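Local coordinates for esterase TesA (Pseudomonas aeruginosa, PDB 4JGG), which hydrolyses carboxylic esters, favouring Tween detergents and short-chain p-nitrophenyl esters, and also acts as a lysophospholipase with weak thioesterase activity, at residues T23-D29 with A87-L93; A115-R119 with Q154-A158. All coordinates share one frame; numbering follows the deposited sequence.

Contact 1. Residues T23-D29 with A87-L93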
ATOM      1  N   THR A  23       3.038  15.803   6.111  1.00 12.13           N
ATOM      2  CA  THR A  23       2.744  14.459   6.590  1.00 13.83           C
ATOM      3  C   THR A  23       2.595  13.471   5.448  1.00 12.12           C
ATOM      4  O   THR A  23       1.991  13.780   4.407  1.00  9.37           O
ATOM      5  CB  THR A  23       1.472  14.414   7.475  1.00 12.29           C
ATOM      6  OG1 THR A  23       1.750  15.040   8.725  1.00 14.78           O
ATOM      7  CG2 THR A  23       1.060  12.987   7.756  1.00  9.25           C
ATOM      8  N   LEU A  24       3.158  12.288   5.672  1.00 11.47           N
ATOM      9  CA  LEU A  24       3.060  11.152   4.763  1.00 11.64           C
ATOM     10  C   LEU A  24       2.124  10.114   5.392  1.00 11.09           C
ATOM     11  O   LEU A  24       2.472   9.414   6.350  1.00 10.70           O
ATOM     12  CB  LEU A  24       4.446  10.553   4.527  1.00 10.93           C
ATOM     13  CG  LEU A  24       4.687   9.579   3.369  1.00 11.72           C
ATOM     14  CD1 LEU A  24       6.187   9.509   3.103  1.00 11.95           C
ATOM     15  CD2 LEU A  24       4.129   8.209   3.664  1.00 12.53           C
ATOM     16  N   LEU A  25       0.917  10.034   4.859  1.00  7.24           N
ATOM     17  CA  LEU A  25      -0.088   9.157   5.435  1.00  7.47           C
ATOM     18  C   LEU A  25      -0.054   7.822   4.706  1.00  6.60           C
ATOM     19  O   LEU A  25      -0.200   7.799   3.490  1.00  5.75           O
ATOM     20  CB  LEU A  25      -1.461   9.777   5.273  1.00  8.16           C
ATOM     21  CG  LEU A  25      -2.655   8.908   5.691  1.00  7.72           C
ATOM     22  CD1 LEU A  25      -2.710   8.719   7.198  1.00  8.88           C
ATOM     23  CD2 LEU A  25      -3.924   9.540   5.182  1.00  8.44           C
ATOM     24  N   VAL A  26       0.172   6.739   5.449  1.00  7.84           N
ATOM     25  CA  VAL A  26       0.050   5.383   4.905  1.00  7.65           C
ATOM     26  C   VAL A  26      -1.282   4.771   5.294  1.00  9.07           C
ATOM     27  O   VAL A  26      -1.577   4.595   6.483  1.00 10.39           O
ATOM     28  CB  VAL A  26       1.152   4.423   5.406  1.00  8.06           C
ATOM     29  CG1 VAL A  26       0.969   3.026   4.765  1.00  8.16           C
ATOM     30  CG2 VAL A  26       2.560   4.968   5.079  1.00  9.12           C
ATOM     31  N   VAL A  27      -2.077   4.424   4.290  1.00  9.42           N
ATOM     32  CA  VAL A  27      -3.369   3.787   4.518  1.00  7.95           C
ATOM     33  C   VAL A  27      -3.348   2.364   3.954  1.00  8.40           C
ATOM     34  O   VAL A  27      -3.585   2.157   2.759  1.00  8.40           O
ATOM     35  CB  VAL A  27      -4.500   4.609   3.867  1.00  9.13           C
ATOM     36  CG1 VAL A  27      -5.872   4.034   4.250  1.00  9.62           C
ATOM     37  CG2 VAL A  27      -4.385   6.077   4.279  1.00  7.89           C
ATOM     38  N   GLY A  28      -3.051   1.390   4.813  1.00  5.94           N
ATOM     39  CA  GLY A  28      -2.876   0.019   4.366  1.00  7.94           C
ATOM     40  C   GLY A  28      -3.629  -1.023   5.176  1.00  8.49           C
ATOM     41  O   GLY A  28      -4.503  -0.702   5.981  1.00  7.94           O
ATOM     42  N   ASP A  29      -3.289  -2.285   4.942  1.00  9.44           N
ATOM     43  CA  ASP A  29      -3.870  -3.390   5.695  1.00 10.10           C
ATOM     44  C   ASP A  29      -2.785  -4.064   6.518  1.00  8.08           C
ATOM     45  O   ASP A  29      -1.801  -3.426   6.887  1.00  8.02           O
ATOM     46  CB  ASP A  29      -4.537  -4.400   4.753  1.00 10.29           C
ATOM     47  CG  ASP A  29      -3.645  -4.815   3.594  1.00  8.38           C
ATOM     48  OD1 ASP A  29      -2.404  -4.758   3.720  1.00 10.53           O
ATOM     49  OD2 ASP A  29      -4.194  -5.201   2.539  1.00 12.00           O
ATOM     50  N   ALA A  87       0.453  15.582   2.870  1.00 11.16           N
ATOM     51  CA  ALA A  87       1.044  16.023   1.614  1.00 13.64           C
ATOM     52  C   ALA A  87       1.213  14.829   0.675  1.00 13.60           C
ATOM     53  O   ALA A  87       1.261  14.980  -0.544  1.00 13.33           O
ATOM     54  CB  ALA A  87       2.389  16.695   1.874  1.00 12.66           C
ATOM     55  N   LEU A  88       1.289  13.641   1.261  1.00 13.72           N
ATOM     56  CA  LEU A  88       1.452  12.401   0.514  1.00 11.34           C
ATOM     57  C   LEU A  88       0.551  11.339   1.108  1.00 10.39           C
ATOM     58  O   LEU A  88       0.539  11.127   2.324  1.00  7.80           O
ATOM     59  CB  LEU A  88       2.897  11.913   0.630  1.00 11.49           C
ATOM     60  CG  LEU A  88       3.701  11.662  -0.632  1.00 16.86           C
ATOM     61  CD1 LEU A  88       5.188  11.804  -0.337  1.00 22.41           C
ATOM     62  CD2 LEU A  88       3.379  10.293  -1.197  1.00 18.16           C
ATOM     63  N   VAL A  89      -0.188  10.639   0.258  1.00  9.80           N
ATOM     64  CA  VAL A  89      -0.958   9.507   0.747  1.00  9.48           C
ATOM     65  C   VAL A  89      -0.526   8.249   0.012  1.00  7.38           C
ATOM     66  O   VAL A  89      -0.638   8.189  -1.209  1.00 11.75           O
ATOM     67  CB  VAL A  89      -2.476   9.710   0.547  1.00 11.49           C
ATOM     68  CG1 VAL A  89      -3.230   8.454   0.994  1.00  8.30           C
ATOM     69  CG2 VAL A  89      -2.951  10.939   1.315  1.00 11.74           C
ATOM     70  N   VAL A  90      -0.008   7.271   0.753  1.00  6.18           N
ATOM     71  CA  VAL A  90       0.364   5.974   0.192  1.00  9.06           C
ATOM     72  C   VAL A  90      -0.795   5.023   0.437  1.00  9.73           C
ATOM     73  O   VAL A  90      -1.177   4.769   1.585  1.00  8.78           O
ATOM     74  CB  VAL A  90       1.656   5.420   0.829  1.00  8.80           C
ATOM     75  CG1 VAL A  90       2.022   4.073   0.237  1.00  9.02           C
ATOM     76  CG2 VAL A  90       2.800   6.405   0.636  1.00  7.77           C
ATOM     77  N   ILE A  91      -1.386   4.516  -0.637  1.00  6.78           N
ATOM     78  CA  ILE A  91      -2.506   3.583  -0.474  1.00  8.37           C
ATOM     79  C   ILE A  91      -2.078   2.156  -0.771  1.00  9.04           C
ATOM     80  O   ILE A  91      -1.604   1.858  -1.865  1.00  9.31           O
ATOM     81  CB  ILE A  91      -3.699   3.959  -1.378  1.00  9.00           C
ATOM     82  CG1 ILE A  91      -4.297   5.305  -0.954  1.00 10.14           C
ATOM     83  CG2 ILE A  91      -4.755   2.865  -1.355  1.00  7.50           C
ATOM     84  CD1 ILE A  91      -5.266   5.876  -1.979  1.00  9.46           C
ATOM     85  N   GLU A  92      -2.269   1.275   0.206  1.00 11.13           N
ATOM     86  CA  GLU A  92      -1.945  -0.137   0.071  1.00  9.99           C
ATOM     87  C   GLU A  92      -3.149  -1.004   0.454  1.00  9.93           C
ATOM     88  O   GLU A  92      -3.148  -1.688   1.475  1.00  9.97           O
ATOM     89  CB  GLU A  92      -0.730  -0.507   0.929  1.00 12.96           C
ATOM     90  CG  GLU A  92      -0.282  -1.964   0.751  1.00  9.11           C
ATOM     91  CD  GLU A  92      -0.708  -2.879   1.891  1.00 10.66           C
ATOM     92  OE1 GLU A  92      -0.490  -2.512   3.064  1.00 11.04           O
ATOM     93  OE2 GLU A  92      -1.252  -3.979   1.615  1.00 10.97           O
ATOM     94  N   LEU A  93      -4.173  -0.975  -0.385  1.00  7.34           N
ATOM     95  CA  LEU A  93      -5.400  -1.692  -0.094  1.00 11.87           C
ATOM     96  C   LEU A  93      -5.839  -2.525  -1.294  1.00 11.58           C
ATOM     97  O   LEU A  93      -5.356  -2.318  -2.412  1.00 12.35           O
ATOM     98  CB  LEU A  93      -6.488  -0.701   0.313  1.00 11.18           C
ATOM     99  CG  LEU A  93      -6.351  -0.107   1.718  1.00  7.88           C
ATOM    100  CD1 LEU A  93      -7.587   0.701   2.038  1.00 10.03           C
ATOM    101  CD2 LEU A  93      -6.177  -1.219   2.752  1.00  8.64           C
TER
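The side chains of Asp29 and Glu92 cross at about a right angle, their carboxylate planes turned 66° apart, with Asp29 OD1 only 2.5 Å from Glu92 OE2. Glu92 reaches over Gly28 because its chain bends at chi2 (-103°), which also brings OE1 near the backbone N of Asp29 in a weak bond. Each acid has a firmer partner outside: Glu92 OE1 bonds with Ser32 OG, while Asp29, at the N-cap position, accepts from Ile31 N with OD1 and so caps helix 30-33, which starts with Ser30, the probable nucleophile.

The acids sit at the C-terminal end of two neighbouring parallel strands in the SGNH-hydrolase sheet, the end where this fold places its active site. Val27 N donates to Val90 O (2.9 Å) and Val27 O accepts from Glu92 N, the alternation of a parallel pair, and Thr23 O accepts from both Ala87 N and Leu88 N. On the face shared with Glu92, Leu24 lies alongside Leu88, and Leu24 CD2 meets Val90 CG2 at 3.8 Å. On the other face, Val27 CG2 approaches Val89 CG1 at 4.2 Å, under helices 70-84 and 104-121. Leu93 folds CD2 back against Gly28 C, 3.5 Å away.

Contact 2. Residues A115-R119 with Q154-A158; sequences AQKAR and QEKTA
In the alpha/beta/alpha sandwich of this SGNH hydrolase, helix 104-121 packs here against the C-terminal end of helix 138-155 and the turn leading from it into edge strand 158-160. That turn is a Schellman motif: Lys156 takes a positive phi (54°), and two backbone bonds run back into the last helical turn. The chain thereby changes course, and both Glu155 before the turn and Thr157 after it direct their CB atoms toward the helix that carries Ala115.

Ala115 is the buried, apolar part of the contact. Ala115 CB comes within 3.9 Å of Glu155 CB and 3.7 Å of Thr157 CG2, so one small side chain meets residues from both ends of the turn. Thr157 presents its own methyl, CG2, to the alanine, while its hydroxyl OG1 donates to Ala158 O at 2.7 Å, from above the carbonyl plane. The same threonine also touches Val125 and Leu127 of strand 124-128.

Farther out, Glu155 bends at chi2, and its carboxylate passes beside Gln116, Glu155 OE1 lying 4.0 Å from Gln116 CB. One helical turn beyond Ala115, Arg119 bends at chi3 (78°) and brings its guanidinium up to that carboxylate. The two side chains cross at about a right angle, with their planar groups 60° apart. This is a salt bridge of charges rather than of directed bonds, at the solvent-facing side of the contact. The oxygen stands well out of the guanidinium plane, and no N-H points at it: Glu155 OE1 approaches obliquely, 3.3 Å from Arg119 NH1.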
ATOM      1  N   ALA A 115      -8.233   7.938  -4.344  1.00 16.88           N
ATOM      2  CA  ALA A 115      -7.166   8.726  -4.957  1.00 14.50           C
ATOM      3  C   ALA A 115      -7.690  10.097  -5.335  1.00 17.53           C
ATOM      4  O   ALA A 115      -6.982  11.096  -5.231  1.00 14.89           O
ATOM      5  CB  ALA A 115      -6.587   8.018  -6.177  1.00 16.84           C
ATOM      6  N   GLN A 116      -8.943  10.137  -5.766  1.00 17.52           N
ATOM      7  CA  GLN A 116      -9.616  11.397  -6.058  1.00 15.96           C
ATOM      8  C   GLN A 116      -9.702  12.269  -4.815  1.00 18.95           C
ATOM      9  O   GLN A 116      -9.393  13.460  -4.860  1.00 16.51           O
ATOM     10  CB  GLN A 116     -11.017  11.127  -6.615  1.00 18.95           C
ATOM     11  CG  GLN A 116     -11.751  12.359  -7.107  1.00 23.98           C
ATOM     12  CD  GLN A 116     -12.555  13.034  -6.016  1.00 25.24           C
ATOM     13  OE1 GLN A 116     -12.996  12.389  -5.067  1.00 25.16           O
ATOM     14  NE2 GLN A 116     -12.753  14.344  -6.149  1.00 26.29           N
ATOM     15  N   LYS A 117     -10.119  11.673  -3.701  1.00 19.52           N
ATOM     16  CA  LYS A 117     -10.356  12.437  -2.481  1.00 17.66           C
ATOM     17  C   LYS A 117      -9.048  12.942  -1.880  1.00 16.69           C
ATOM     18  O   LYS A 117      -8.985  14.062  -1.369  1.00 17.35           O
ATOM     19  CB  LYS A 117     -11.116  11.596  -1.458  1.00 12.58           C
ATOM     20  CG  LYS A 117     -12.600  11.438  -1.740  1.00 13.44           C
ATOM     21  CD  LYS A 117     -13.237  10.563  -0.674  1.00 14.37           C
ATOM     22  CE  LYS A 117     -14.699  10.232  -0.976  1.00 18.87           C
ATOM     23  NZ  LYS A 117     -15.573  11.430  -0.936  1.00 18.81           N
ATOM     24  N   ALA A 118      -8.008  12.116  -1.938  1.00 15.27           N
ATOM     25  CA  ALA A 118      -6.685  12.530  -1.466  1.00 18.64           C
ATOM     26  C   ALA A 118      -6.123  13.678  -2.301  1.00 19.76           C
ATOM     27  O   ALA A 118      -5.634  14.677  -1.760  1.00 21.58           O
ATOM     28  CB  ALA A 118      -5.727  11.354  -1.461  1.00 16.01           C
ATOM     29  N   ARG A 119      -6.184  13.531  -3.621  1.00 21.38           N
ATOM     30  CA  ARG A 119      -5.771  14.592  -4.531  1.00 17.73           C
ATOM     31  C   ARG A 119      -6.583  15.863  -4.268  1.00 18.87           C
ATOM     32  O   ARG A 119      -6.052  16.969  -4.332  1.00 20.81           O
ATOM     33  CB  ARG A 119      -5.953  14.142  -5.983  1.00 23.57           C
ATOM     34  CG  ARG A 119      -5.782  15.248  -7.010  1.00 27.75           C
ATOM     35  CD  ARG A 119      -6.334  14.809  -8.361  1.00 27.92           C
ATOM     36  NE  ARG A 119      -7.798  14.892  -8.417  1.00 34.90           N
ATOM     37  CZ  ARG A 119      -8.533  14.345  -9.381  1.00 32.54           C
ATOM     38  NH1 ARG A 119      -7.946  13.657 -10.352  1.00 34.18           N
ATOM     39  NH2 ARG A 119      -9.853  14.469  -9.371  1.00 36.87           N
ATOM     40  N   GLN A 154      -6.308   6.464 -14.467  1.00 16.33           N
ATOM     41  CA  GLN A 154      -7.505   7.284 -14.373  1.00 15.89           C
ATOM     42  C   GLN A 154      -7.327   8.507 -13.486  1.00 17.49           C
ATOM     43  O   GLN A 154      -7.799   9.597 -13.824  1.00 19.54           O
ATOM     44  CB  GLN A 154      -8.666   6.428 -13.857  1.00 15.68           C
ATOM     45  CG  GLN A 154      -9.986   7.153 -13.705  1.00 16.19           C
ATOM     46  CD  GLN A 154     -11.057   6.223 -13.177  1.00 19.42           C
ATOM     47  OE1 GLN A 154     -10.806   5.035 -12.992  1.00 20.48           O
ATOM     48  NE2 GLN A 154     -12.252   6.750 -12.933  1.00 19.76           N
ATOM     49  N   GLU A 155      -6.663   8.326 -12.346  1.00 15.92           N
ATOM     50  CA  GLU A 155      -6.552   9.400 -11.362  1.00 19.10           C
ATOM     51  C   GLU A 155      -5.186  10.088 -11.363  1.00 18.38           C
ATOM     52  O   GLU A 155      -4.911  10.929 -10.503  1.00 19.53           O
ATOM     53  CB  GLU A 155      -6.890   8.898  -9.952  1.00 18.44           C
ATOM     54  CG  GLU A 155      -8.322   8.366  -9.778  1.00 15.07           C
ATOM     55  CD  GLU A 155      -9.384   9.402 -10.111  1.00 19.39           C
ATOM     56  OE1 GLU A 155      -9.063  10.614 -10.099  1.00 23.49           O
ATOM     57  OE2 GLU A 155     -10.543   9.005 -10.378  1.00 18.93           O
ATOM     58  N   LYS A 156      -4.342   9.736 -12.327  1.00 20.66           N
ATOM     59  CA  LYS A 156      -2.989  10.292 -12.432  1.00 19.64           C
ATOM     60  C   LYS A 156      -2.184  10.132 -11.149  1.00 20.37           C
ATOM     61  O   LYS A 156      -1.613  11.100 -10.660  1.00 22.08           O
ATOM     62  CB  LYS A 156      -3.026  11.784 -12.769  1.00 21.36           C
ATOM     63  CG  LYS A 156      -4.192  12.229 -13.609  1.00 22.99           C
ATOM     64  N   THR A 157      -2.132   8.927 -10.596  1.00 19.52           N
ATOM     65  CA  THR A 157      -1.364   8.715  -9.377  1.00 17.03           C
ATOM     66  C   THR A 157      -0.018   8.095  -9.710  1.00 17.97           C
ATOM     67  O   THR A 157       0.212   7.640 -10.836  1.00 20.14           O
ATOM     68  CB  THR A 157      -2.092   7.782  -8.387  1.00 15.10           C
ATOM     69  OG1 THR A 157      -1.825   6.417  -8.723  1.00 14.39           O
ATOM     70  CG2 THR A 157      -3.589   8.019  -8.415  1.00 17.44           C
ATOM     71  N   ALA A 158       0.882   8.073  -8.733  1.00 14.67           N
ATOM     72  CA  ALA A 158       2.083   7.268  -8.876  1.00 15.23           C
ATOM     73  C   ALA A 158       1.713   5.838  -8.515  1.00 16.74           C
ATOM     74  O   ALA A 158       0.655   5.588  -7.915  1.00 13.29           O
ATOM     75  CB  ALA A 158       3.231   7.802  -7.988  1.00 16.07           C
TER

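In the fold
From the N terminus, strand 23-28 comes first, and the chain passes through the edge strand 59-62 and helix 70-84 before strand 88-92 returns beside it, closing contact 1 over 57 intervening residues. Helix 104-121 follows and supplies the first half of contact 2, which closes after strand 124-128 and helix 138-155, over 34 residues. The two contacts are thus in series, neither nested nor crossed. Contact 1 joins two inner strands of the sheet; contact 2 ties a covering helix to the turn entering the opposite edge strand, 158-160. Their centres lie 12 Å apart, and helix 104-121 links them directly: Ala118 CB packs on Val89 CG2 at 3.9 Å.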